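Local coordinates for protein cellulosomal scaffoldin (Acetivibrio cellulolyticus, PDB 4WI0) that binds a cohesin through its C-terminal X-module and type II dockerin, joining this scaffoldin to the cellulosome, and as a whole protein probably also hydrolyses cellulose, at residues A19-I30 and V38-I47; I59-R67 and M89-Q100. The protein carries 1 engineered substitution. All blocks are in the same frame, centred on the assembly; numbering follows the deposited sequence.

Interaction 1 of 2, residues A19-I30 and V38-I47; sequences APIVKAGFTVEI and VTDSNGYFEI
Val28 lies over one face of the Phe45 ring, and with Ile30 on Ile47 it joins the two sheets of the X-module, a beta sandwich of the carboxypeptidase regulatory-like family; Thr39 fastens the chain leaving strand 34–38 to the bend at Lys23–Phe26. Strand 27–30 belongs to one sheet and strand 44–47 to the other; their axes pass 8.6 Å apart at 29°. In the space between, the Val28 and Phe45 side chains run at about a right angle, CG2 over the face of the Phe45 ring, 4.0 Å from its centroid, and CG1 against the CE2 side. Farther along, Ile30 and Ile47 point in opposite directions and overlap side by side, CD1 of Ile47 touching CG1 and CD1 of Ile30.

At the other end the contact turns polar. With chi1 at 57°, Thr39 places OG1 between its own N and carbonyl carbon, where the hydroxyl works both ways: it donates to a lone pair of Lys23 O (2.8 Å) and accepts from Phe26 N (3.1 Å). The same oxygen sits at the edge of the Phe26 ring, near its plane, and that ring also meets Tyr64 edge-to-face. Backbone bonds from Thr39 N to Phe26 O and from Gly25 N to Thr39 O complete the grip, and beside them Thr27 and Val38 form an antiparallel non-hydrogen-bonded pair. Val38 CG1 presses tightly on Gly25 CA, 3.5 Å away.

The turn Asp40–Gly43 then packs against the extended Lys23 chain, whose CB and CD touch Ser41 O. Asp40 closes an Asx turn within it: its OD1 receives Asn42 N at 2.8 Å and Tyr44 N at 2.9 Å, the two arriving from opposite faces of the carboxylate plane.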
loop_
_atom_site.group_PDB
_atom_site.type_symbol
_atom_site.label_atom_id
_atom_site.label_comp_id
_atom_site.label_asym_id
_atom_site.label_seq_id
_atom_site.Cartn_x
_atom_site.Cartn_y
_atom_site.Cartn_z
ATOM N N ALA B 19 -15.584 4.909 -1.884
ATOM C CA ALA B 19 -15.661 5.968 -2.899
ATOM C C ALA B 19 -16.321 7.273 -2.405
ATOM O O ALA B 19 -15.723 8.348 -2.537
ATOM C CB ALA B 19 -16.344 5.454 -4.157
ATOM N N PRO B 20 -17.537 7.190 -1.829
ATOM C CA PRO B 20 -18.215 8.394 -1.326
ATOM C C PRO B 20 -17.440 9.205 -0.280
ATOM O O PRO B 20 -17.650 10.414 -0.174
ATOM C CB PRO B 20 -19.517 7.845 -0.718
ATOM C CG PRO B 20 -19.341 6.371 -0.625
ATOM C CD PRO B 20 -18.412 6.009 -1.737
ATOM N N ILE B 21 -16.567 8.557 0.489
ATOM C CA ILE B 21 -15.711 9.286 1.440
ATOM C C ILE B 21 -14.503 9.908 0.726
ATOM O O ILE B 21 -14.212 11.085 0.930
ATOM C CB ILE B 21 -15.264 8.443 2.680
ATOM C CG1 ILE B 21 -14.017 9.053 3.338
ATOM C CG2 ILE B 21 -14.965 6.992 2.330
ATOM C CD1 ILE B 21 -13.661 8.465 4.688
ATOM N N VAL B 22 -13.812 9.137 -0.109
ATOM C CA VAL B 22 -12.576 9.631 -0.756
ATOM C C VAL B 22 -12.793 10.584 -1.937
ATOM O O VAL B 22 -11.883 11.343 -2.282
ATOM C CB VAL B 22 -11.644 8.487 -1.217
ATOM C CG1 VAL B 22 -11.274 7.598 -0.041
ATOM C CG2 VAL B 22 -12.265 7.671 -2.342
ATOM N N LYS B 23 -13.973 10.541 -2.559
ATOM C CA LYS B 23 -14.289 11.459 -3.667
ATOM C C LYS B 23 -14.761 12.836 -3.202
ATOM O O LYS B 23 -14.662 13.811 -3.947
ATOM C CB LYS B 23 -15.329 10.860 -4.601
ATOM C CG LYS B 23 -14.777 9.803 -5.531
ATOM C CD LYS B 23 -15.873 9.299 -6.448
ATOM C CE LYS B 23 -15.415 8.114 -7.276
ATOM N NZ LYS B 23 -16.563 7.547 -8.028
ATOM N N ALA B 24 -15.267 12.905 -1.978
ATOM C CA ALA B 24 -15.728 14.149 -1.390
ATOM C C ALA B 24 -14.569 14.927 -0.791
ATOM O O ALA B 24 -13.528 14.354 -0.460
ATOM C CB ALA B 24 -16.761 13.862 -0.314
ATOM N N GLY B 25 -14.762 16.237 -0.661
ATOM C CA GLY B 25 -13.868 17.078 0.116
ATOM C C GLY B 25 -12.727 17.742 -0.629
ATOM O O GLY B 25 -11.908 18.402 -0.002
ATOM N N PHE B 26 -12.654 17.580 -1.949
ATOM C CA PHE B 26 -11.675 18.322 -2.746
ATOM C C PHE B 26 -12.184 19.752 -2.948
ATOM O O PHE B 26 -13.334 19.955 -3.354
ATOM C CB PHE B 26 -11.444 17.661 -4.106
ATOM C CG PHE B 26 -10.752 16.324 -4.034
ATOM C CD1 PHE B 26 -9.367 16.242 -3.986
ATOM C CD2 PHE B 26 -11.489 15.148 -4.036
ATOM C CE1 PHE B 26 -8.731 15.012 -3.920
ATOM C CE2 PHE B 26 -10.860 13.911 -3.967
ATOM C CZ PHE B 26 -9.481 13.844 -3.911
ATOM N N THR B 27 -11.335 20.738 -2.647
ATOM C CA THR B 27 -11.684 22.144 -2.818
ATOM C C THR B 27 -11.133 22.645 -4.147
ATOM O O THR B 27 -9.937 22.535 -4.415
ATOM C CB THR B 27 -11.119 23.002 -1.674
ATOM O OG1 THR B 27 -11.576 22.483 -0.422
ATOM C CG2 THR B 27 -11.553 24.444 -1.807
ATOM N N VAL B 28 -12.021 23.191 -4.974
ATOM C CA VAL B 28 -11.672 23.671 -6.297
ATOM C C VAL B 28 -11.856 25.178 -6.302
ATOM O O VAL B 28 -12.954 25.668 -6.069
ATOM C CB VAL B 28 -12.571 23.038 -7.379
ATOM C CG1 VAL B 28 -12.159 23.506 -8.765
ATOM C CG2 VAL B 28 -12.509 21.524 -7.293
ATOM N N GLU B 29 -10.764 25.898 -6.552
ATOM C CA GLU B 29 -10.737 27.355 -6.508
ATOM C C GLU B 29 -10.463 27.879 -7.907
ATOM O O GLU B 29 -9.613 27.335 -8.608
ATOM C CB GLU B 29 -9.620 27.850 -5.568
ATOM C CG GLU B 29 -9.179 29.284 -5.868
ATOM C CD GLU B 29 -8.168 29.864 -4.895
ATOM O OE1 GLU B 29 -7.362 29.112 -4.293
ATOM O OE2 GLU B 29 -8.172 31.105 -4.771
ATOM N N ILE B 30 -11.160 28.944 -8.294
ATOM C CA ILE B 30 -10.842 29.678 -9.506
ATOM C C ILE B 30 -9.942 30.853 -9.111
ATOM O O ILE B 30 -10.422 31.900 -8.676
ATOM C CB ILE B 30 -12.109 30.161 -10.233
ATOM C CG1 ILE B 30 -12.975 28.952 -10.614
ATOM C CG2 ILE B 30 -11.742 30.977 -11.476
ATOM C CD1 ILE B 30 -14.314 29.314 -11.186
ATOM N N VAL B 38 -16.616 22.642 -3.011
ATOM C CA VAL B 38 -16.116 21.370 -2.504
ATOM C C VAL B 38 -16.858 20.236 -3.200
ATOM O O VAL B 38 -18.083 20.317 -3.392
ATOM C CB VAL B 38 -16.303 21.282 -0.986
ATOM C CG1 VAL B 38 -15.725 19.987 -0.453
ATOM C CG2 VAL B 38 -15.637 22.479 -0.310
ATOM N N THR B 39 -16.132 19.188 -3.581
ATOM C CA THR B 39 -16.749 18.074 -4.292
ATOM C C THR B 39 -17.683 17.288 -3.359
ATOM O O THR B 39 -17.403 17.167 -2.167
ATOM C CB THR B 39 -15.715 17.106 -4.903
ATOM O OG1 THR B 39 -14.842 16.608 -3.881
ATOM C CG2 THR B 39 -14.901 17.792 -6.001
ATOM N N ASP B 40 -18.781 16.773 -3.917
ATOM C CA ASP B 40 -19.691 15.881 -3.186
ATOM C C ASP B 40 -19.182 14.438 -3.213
ATOM O O ASP B 40 -18.055 14.183 -3.647
ATOM C CB ASP B 40 -21.126 15.982 -3.744
ATOM C CG ASP B 40 -21.233 15.590 -5.217
ATOM O OD1 ASP B 40 -20.404 14.803 -5.734
ATOM O OD2 ASP B 40 -22.171 16.087 -5.867
ATOM N N SER B 41 -20.008 13.491 -2.758
ATOM C CA SER B 41 -19.596 12.090 -2.683
ATOM C C SER B 41 -19.429 11.429 -4.054
ATOM O O SER B 41 -18.840 10.353 -4.154
ATOM C CB SER B 41 -20.573 11.289 -1.828
ATOM O OG SER B 41 -21.863 11.257 -2.423
ATOM N N ASN B 42 -19.945 12.063 -5.104
ATOM C CA ASN B 42 -19.711 11.612 -6.471
ATOM C C ASN B 42 -18.489 12.290 -7.095
ATOM O O ASN B 42 -18.207 12.068 -8.265
ATOM C CB ASN B 42 -20.937 11.888 -7.358
ATOM C CG ASN B 42 -22.223 11.299 -6.803
ATOM O OD1 ASN B 42 -23.307 11.871 -6.973
ATOM N ND2 ASN B 42 -22.121 10.151 -6.153
ATOM N N GLY B 43 -17.783 13.115 -6.322
ATOM C CA GLY B 43 -16.640 13.877 -6.823
ATOM C C GLY B 43 -17.022 15.104 -7.628
ATOM O O GLY B 43 -16.166 15.721 -8.263
ATOM N N TYR B 44 -18.301 15.471 -7.593
ATOM C CA TYR B 44 -18.815 16.558 -8.425
ATOM C C TYR B 44 -18.728 17.920 -7.738
ATOM O O TYR B 44 -19.078 18.052 -6.574
ATOM C CB TYR B 44 -20.269 16.270 -8.800
ATOM C CG TYR B 44 -20.894 17.346 -9.644
ATOM C CD1 TYR B 44 -20.532 17.505 -10.979
ATOM C CD2 TYR B 44 -21.847 18.200 -9.111
ATOM C CE1 TYR B 44 -21.101 18.497 -11.759
ATOM C CE2 TYR B 44 -22.427 19.192 -9.884
ATOM C CZ TYR B 44 -22.051 19.337 -11.206
ATOM O OH TYR B 44 -22.624 20.325 -11.959
ATOM N N PHE B 45 -18.282 18.937 -8.474
ATOM C CA PHE B 45 -18.282 20.315 -7.973
ATOM C C PHE B 45 -18.980 21.259 -8.946
ATOM O O PHE B 45 -19.016 21.004 -10.159
ATOM C CB PHE B 45 -16.857 20.824 -7.741
ATOM C CG PHE B 45 -16.056 20.982 -9.001
ATOM C CD1 PHE B 45 -15.353 19.909 -9.527
ATOM C CD2 PHE B 45 -15.996 22.206 -9.654
ATOM C CE1 PHE B 45 -14.614 20.048 -10.691
ATOM C CE2 PHE B 45 -15.253 22.352 -10.815
ATOM C CZ PHE B 45 -14.567 21.271 -11.336
ATOM N N GLU B 46 -19.478 22.369 -8.405
ATOM C CA GLU B 46 -20.179 23.375 -9.190
ATOM C C GLU B 46 -19.904 24.768 -8.628
ATOM O O GLU B 46 -20.178 25.027 -7.466
ATOM C CB GLU B 46 -21.676 23.089 -9.145
ATOM C CG GLU B 46 -22.443 23.541 -10.359
ATOM C CD GLU B 46 -23.901 23.179 -10.236
ATOM O OE1 GLU B 46 -24.284 22.110 -10.741
ATOM O OE2 GLU B 46 -24.639 23.947 -9.595
ATOM N N ILE B 47 -19.359 25.654 -9.452
ATOM C CA ILE B 47 -19.121 27.036 -9.045
ATOM C C ILE B 47 -19.923 27.973 -9.951
ATOM O O ILE B 47 -19.716 27.998 -11.165
ATOM C CB ILE B 47 -17.625 27.405 -9.110
ATOM C CG1 ILE B 47 -16.783 26.388 -8.332
ATOM C CG2 ILE B 47 -17.415 28.812 -8.556
ATOM C CD1 ILE B 47 -15.300 26.410 -8.658
HETATM O O HOH W 1 -18.773 7.273 -5.503
#

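Interaction 2 of 2, residues I59-R67 and M89-Q100; sequences ITKANYLTR and MWAGDMAIGGTQ. With CA (calcium ion), chain C.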
loop_
_atom_site.group_PDB
_atom_site.type_symbol
_atom_site.label_atom_id
_atom_site.label_comp_id
_atom_site.label_asym_id
_atom_site.label_seq_id
_atom_site.Cartn_x
_atom_site.Cartn_y
_atom_site.Cartn_z
ATOM N N ILE B 59 -6.698 22.880 -7.197
ATOM C CA ILE B 59 -7.404 21.822 -6.478
ATOM C C ILE B 59 -6.560 21.366 -5.300
ATOM O O ILE B 59 -5.390 21.020 -5.462
ATOM C CB ILE B 59 -7.741 20.626 -7.387
ATOM C CG1 ILE B 59 -8.475 21.091 -8.650
ATOM C CG2 ILE B 59 -8.609 19.612 -6.635
ATOM C CD1 ILE B 59 -7.587 21.261 -9.858
ATOM N N THR B 60 -7.165 21.365 -4.115
ATOM C CA THR B 60 -6.458 21.033 -2.886
ATOM C C THR B 60 -7.274 20.066 -2.024
ATOM O O THR B 60 -8.503 20.042 -2.079
ATOM C CB THR B 60 -6.129 22.303 -2.061
ATOM O OG1 THR B 60 -7.333 22.945 -1.639
ATOM C CG2 THR B 60 -5.320 23.308 -2.886
ATOM N N LYS B 61 -6.568 19.264 -1.240
ATOM C CA LYS B 61 -7.188 18.424 -0.205
ATOM C C LYS B 61 -6.092 17.957 0.726
ATOM O O LYS B 61 -4.984 17.662 0.277
ATOM C CB LYS B 61 -7.903 17.203 -0.800
ATOM C CG LYS B 61 -8.812 16.490 0.197
ATOM C CD LYS B 61 -9.540 15.303 -0.425
ATOM C CE LYS B 61 -10.274 14.498 0.639
ATOM N NZ LYS B 61 -10.927 13.288 0.068
ATOM N N ALA B 62 -6.396 17.906 2.018
ATOM C CA ALA B 62 -5.437 17.465 3.024
ATOM C C ALA B 62 -4.848 16.124 2.601
ATOM O O ALA B 62 -5.578 15.218 2.191
ATOM C CB ALA B 62 -6.105 17.352 4.385
ATOM N N ASN B 63 -3.523 16.022 2.693
ATOM C CA ASN B 63 -2.771 14.819 2.319
ATOM C C ASN B 63 -2.760 14.437 0.829
ATOM O O ASN B 63 -2.384 13.309 0.493
ATOM C CB ASN B 63 -3.189 13.622 3.195
ATOM C CG ASN B 63 -2.822 13.811 4.658
ATOM O OD1 ASN B 63 -1.931 14.582 5.000
ATOM N ND2 ASN B 63 -3.510 13.086 5.531
ATOM N N TYR B 64 -3.138 15.376 -0.046
ATOM C CA TYR B 64 -3.036 15.229 -1.501
ATOM C C TYR B 64 -2.118 16.298 -2.070
ATOM O O TYR B 64 -2.066 17.418 -1.554
ATOM C CB TYR B 64 -4.397 15.382 -2.178
ATOM C CG TYR B 64 -5.271 14.174 -2.046
ATOM C CD1 TYR B 64 -5.972 13.938 -0.882
ATOM C CD2 TYR B 64 -5.385 13.254 -3.089
ATOM C CE1 TYR B 64 -6.770 12.807 -0.742
ATOM C CE2 TYR B 64 -6.184 12.125 -2.962
ATOM C CZ TYR B 64 -6.871 11.904 -1.782
ATOM O OH TYR B 64 -7.679 10.782 -1.649
ATOM N N LEU B 65 -1.429 15.959 -3.154
ATOM C CA LEU B 65 -0.557 16.902 -3.846
ATOM C C LEU B 65 -1.408 17.935 -4.605
ATOM O O LEU B 65 -2.221 17.592 -5.465
ATOM C CB LEU B 65 0.359 16.156 -4.809
ATOM C CG LEU B 65 1.453 16.960 -5.486
ATOM C CD1 LEU B 65 2.518 17.364 -4.479
ATOM C CD2 LEU B 65 2.046 16.136 -6.611
ATOM N N THR B 66 -1.226 19.197 -4.253
ATOM C CA THR B 66 -1.981 20.286 -4.850
ATOM C C THR B 66 -1.795 20.307 -6.370
ATOM O O THR B 66 -0.693 20.096 -6.873
ATOM C CB THR B 66 -1.596 21.630 -4.179
ATOM O OG1 THR B 66 -2.079 21.622 -2.828
ATOM C CG2 THR B 66 -2.199 22.837 -4.928
ATOM N N ARG B 67 -2.892 20.520 -7.092
ATOM C CA ARG B 67 -2.882 20.573 -8.547
ATOM C C ARG B 67 -3.283 21.956 -9.043
ATOM O O ARG B 67 -4.180 22.592 -8.487
ATOM C CB ARG B 67 -3.837 19.517 -9.124
ATOM C CG ARG B 67 -3.847 19.450 -10.647
ATOM C CD ARG B 67 -4.461 18.158 -11.158
ATOM N NE ARG B 67 -4.267 17.993 -12.598
ATOM C CZ ARG B 67 -4.417 16.849 -13.270
ATOM N NH1 ARG B 67 -4.757 15.721 -12.652
ATOM N NH2 ARG B 67 -4.206 16.831 -14.582
ATOM N N MET B 89 -6.427 13.329 -8.661
ATOM C CA MET B 89 -5.596 13.925 -7.608
ATOM C C MET B 89 -4.744 12.840 -6.930
ATOM O O MET B 89 -5.244 11.739 -6.634
ATOM C CB MET B 89 -6.467 14.625 -6.568
ATOM C CG MET B 89 -7.144 15.893 -7.075
ATOM S SD MET B 89 -5.959 17.223 -7.391
ATOM C CE MET B 89 -5.529 17.623 -5.704
ATOM N N TRP B 90 -3.467 13.149 -6.686
ATOM C CA TRP B 90 -2.523 12.147 -6.145
ATOM C C TRP B 90 -2.386 12.235 -4.626
ATOM O O TRP B 90 -1.888 13.239 -4.085
ATOM C CB TRP B 90 -1.139 12.287 -6.786
ATOM C CG TRP B 90 -1.144 12.261 -8.294
ATOM C CD1 TRP B 90 -2.141 11.804 -9.109
ATOM C CD2 TRP B 90 -0.085 12.689 -9.156
ATOM N NE1 TRP B 90 -1.769 11.931 -10.422
ATOM C CE2 TRP B 90 -0.512 12.472 -10.480
ATOM C CE3 TRP B 90 1.183 13.240 -8.936
ATOM C CZ2 TRP B 90 0.282 12.784 -11.583
ATOM C CZ3 TRP B 90 1.974 13.551 -10.032
ATOM C CH2 TRP B 90 1.521 13.323 -11.337
ATOM N N ALA B 91 -2.839 11.192 -3.936
ATOM C CA ALA B 91 -2.705 11.105 -2.489
ATOM C C ALA B 91 -1.248 10.881 -2.090
ATOM O O ALA B 91 -0.475 10.290 -2.837
ATOM C CB ALA B 91 -3.552 9.963 -1.949
ATOM N N GLY B 92 -0.887 11.342 -0.902
ATOM C CA GLY B 92 0.422 11.028 -0.328
ATOM C C GLY B 92 1.429 12.157 -0.205
ATOM O O GLY B 92 2.587 11.878 0.058
ATOM N N ASP B 93 1.022 13.410 -0.422
ATOM C CA ASP B 93 1.777 14.551 0.119
ATOM C C ASP B 93 1.193 14.867 1.495
ATOM O O ASP B 93 0.211 15.609 1.620
ATOM C CB ASP B 93 1.736 15.784 -0.789
ATOM C CG ASP B 93 2.580 16.928 -0.242
ATOM O OD1 ASP B 93 3.469 16.639 0.580
ATOM O OD2 ASP B 93 2.360 18.111 -0.612
ATOM N N MET B 94 1.819 14.299 2.521
ATOM C CA MET B 94 1.256 14.224 3.862
ATOM C C MET B 94 1.561 15.468 4.692
ATOM O O MET B 94 2.624 16.071 4.550
ATOM C CB MET B 94 1.828 13.002 4.591
ATOM C CG MET B 94 1.709 11.691 3.831
ATOM S SD MET B 94 0.009 11.263 3.417
ATOM C CE MET B 94 -0.620 10.909 5.048
ATOM N N ALA B 95 0.626 15.828 5.571
ATOM C CA ALA B 95 0.857 16.875 6.564
ATOM C C ALA B 95 1.838 16.389 7.634
ATOM O O ALA B 95 1.505 15.541 8.465
ATOM C CB ALA B 95 -0.453 17.320 7.196
ATOM N N ILE B 96 3.055 16.932 7.585
ATOM C CA ILE B 96 4.132 16.581 8.507
ATOM C C ILE B 96 4.605 17.878 9.146
ATOM O O ILE B 96 5.001 18.813 8.443
ATOM C CB ILE B 96 5.316 15.907 7.779
ATOM C CG1 ILE B 96 4.840 14.680 6.992
ATOM C CG2 ILE B 96 6.395 15.497 8.778
ATOM C CD1 ILE B 96 5.851 14.160 5.991
ATOM N N GLY B 97 4.558 17.936 10.473
ATOM C CA GLY B 97 4.806 19.181 11.197
ATOM C C GLY B 97 3.714 20.204 10.938
ATOM O O GLY B 97 3.968 21.409 10.971
ATOM N N GLY B 98 2.498 19.719 10.671
ATOM C CA GLY B 98 1.349 20.580 10.372
ATOM C C GLY B 98 1.408 21.299 9.030
ATOM O O GLY B 98 0.783 22.351 8.860
ATOM N N THR B 99 2.154 20.734 8.078
ATOM C CA THR B 99 2.337 21.343 6.759
ATOM C C THR B 99 2.758 20.331 5.689
ATOM O O THR B 99 3.578 19.444 5.945
ATOM C CB THR B 99 3.406 22.446 6.803
ATOM O OG1 THR B 99 3.092 23.366 7.851
ATOM C CG2 THR B 99 3.476 23.199 5.472
ATOM N N GLN B 100 2.191 20.487 4.494
ATOM C CA GLN B 100 2.600 19.711 3.321
ATOM C C GLN B 100 3.695 20.463 2.581
ATOM O O GLN B 100 3.729 21.687 2.616
ATOM C CB GLN B 100 1.416 19.486 2.401
ATOM C CG GLN B 100 0.305 18.668 3.046
ATOM C CD GLN B 100 -0.917 18.521 2.159
ATOM O OE1 GLN B 100 -2.037 18.494 2.651
ATOM N NE2 GLN B 100 -0.710 18.420 0.858
HETATM CA CA CA C . 5.469 15.540 1.072
HETATM O O HOH W 2 0.760 19.857 -2.312
HETATM O O HOH W 3 4.953 16.634 3.199
HETATM O O HOH W 4 7.590 15.173 2.101
#
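Asn63 O takes the shortest bond across this contact, from Gly92 N at 2.8 Å and nearly straight (166°). The Asn63 side chain adds a second link: OD1 accepts Ala95 N at 2.9 Å, almost head-on to the carbonyl (C=O...N 165°), while CG and ND2 rest against the bent end of Met94. From the far end of the loop, Gln100 lies across the backbone with its amide using both ends, OE1 accepting from Asn63 N and NE2 donating to Tyr64 O. Both bonds are made from above the acceptor's carbonyl plane, although Tyr64 O lies near the amide plane of Gln100. Leu65 N to Trp90 O continues the pairing.

Ala91 CB sits over one face of the Tyr64 ring, 4.0 Å from its centroid. Met89, bent at chi2 and chi3, curls its sulfur between Ile59 CG2 and Arg67 CB, each 3.6 Å from SD. The carboxylate of Asp93 splits its duties: OD2 takes Gly102 N and a water that bridges to Thr66 N, while OD1 binds calcium at 2.3 Å. Asp101, Ala103, Asp108 and two waters are further ligands, so the loop running out of the X-module becomes an EF-hand-type calcium site of the dockerin.

Interaction 1 and interaction 2 lie with centres about 15 Å apart and meet through neighbouring strands 27–31 and 53–60 of one sheet, where Thr27 N probably bonds to Thr60 O (3.0 Å). Lys61 ties the loops beyond, its NZ 2.9 Å from Ala24 O. Phe26 packs on the second contact, its CE1 3.5 Å from Met89 CB. Interaction 1 joins parts of the X-module, though Ile21 and Val22 beside it touch Arg133 of the dockerin. Interaction 2 holds the calcium ligand Asp93 itself; interaction 1 binds no metal, the Phe26 side chain lying about 11 Å from that of Asp93 and the Ala19 side chain about 10 Å from that of Asn132 in the other calcium site.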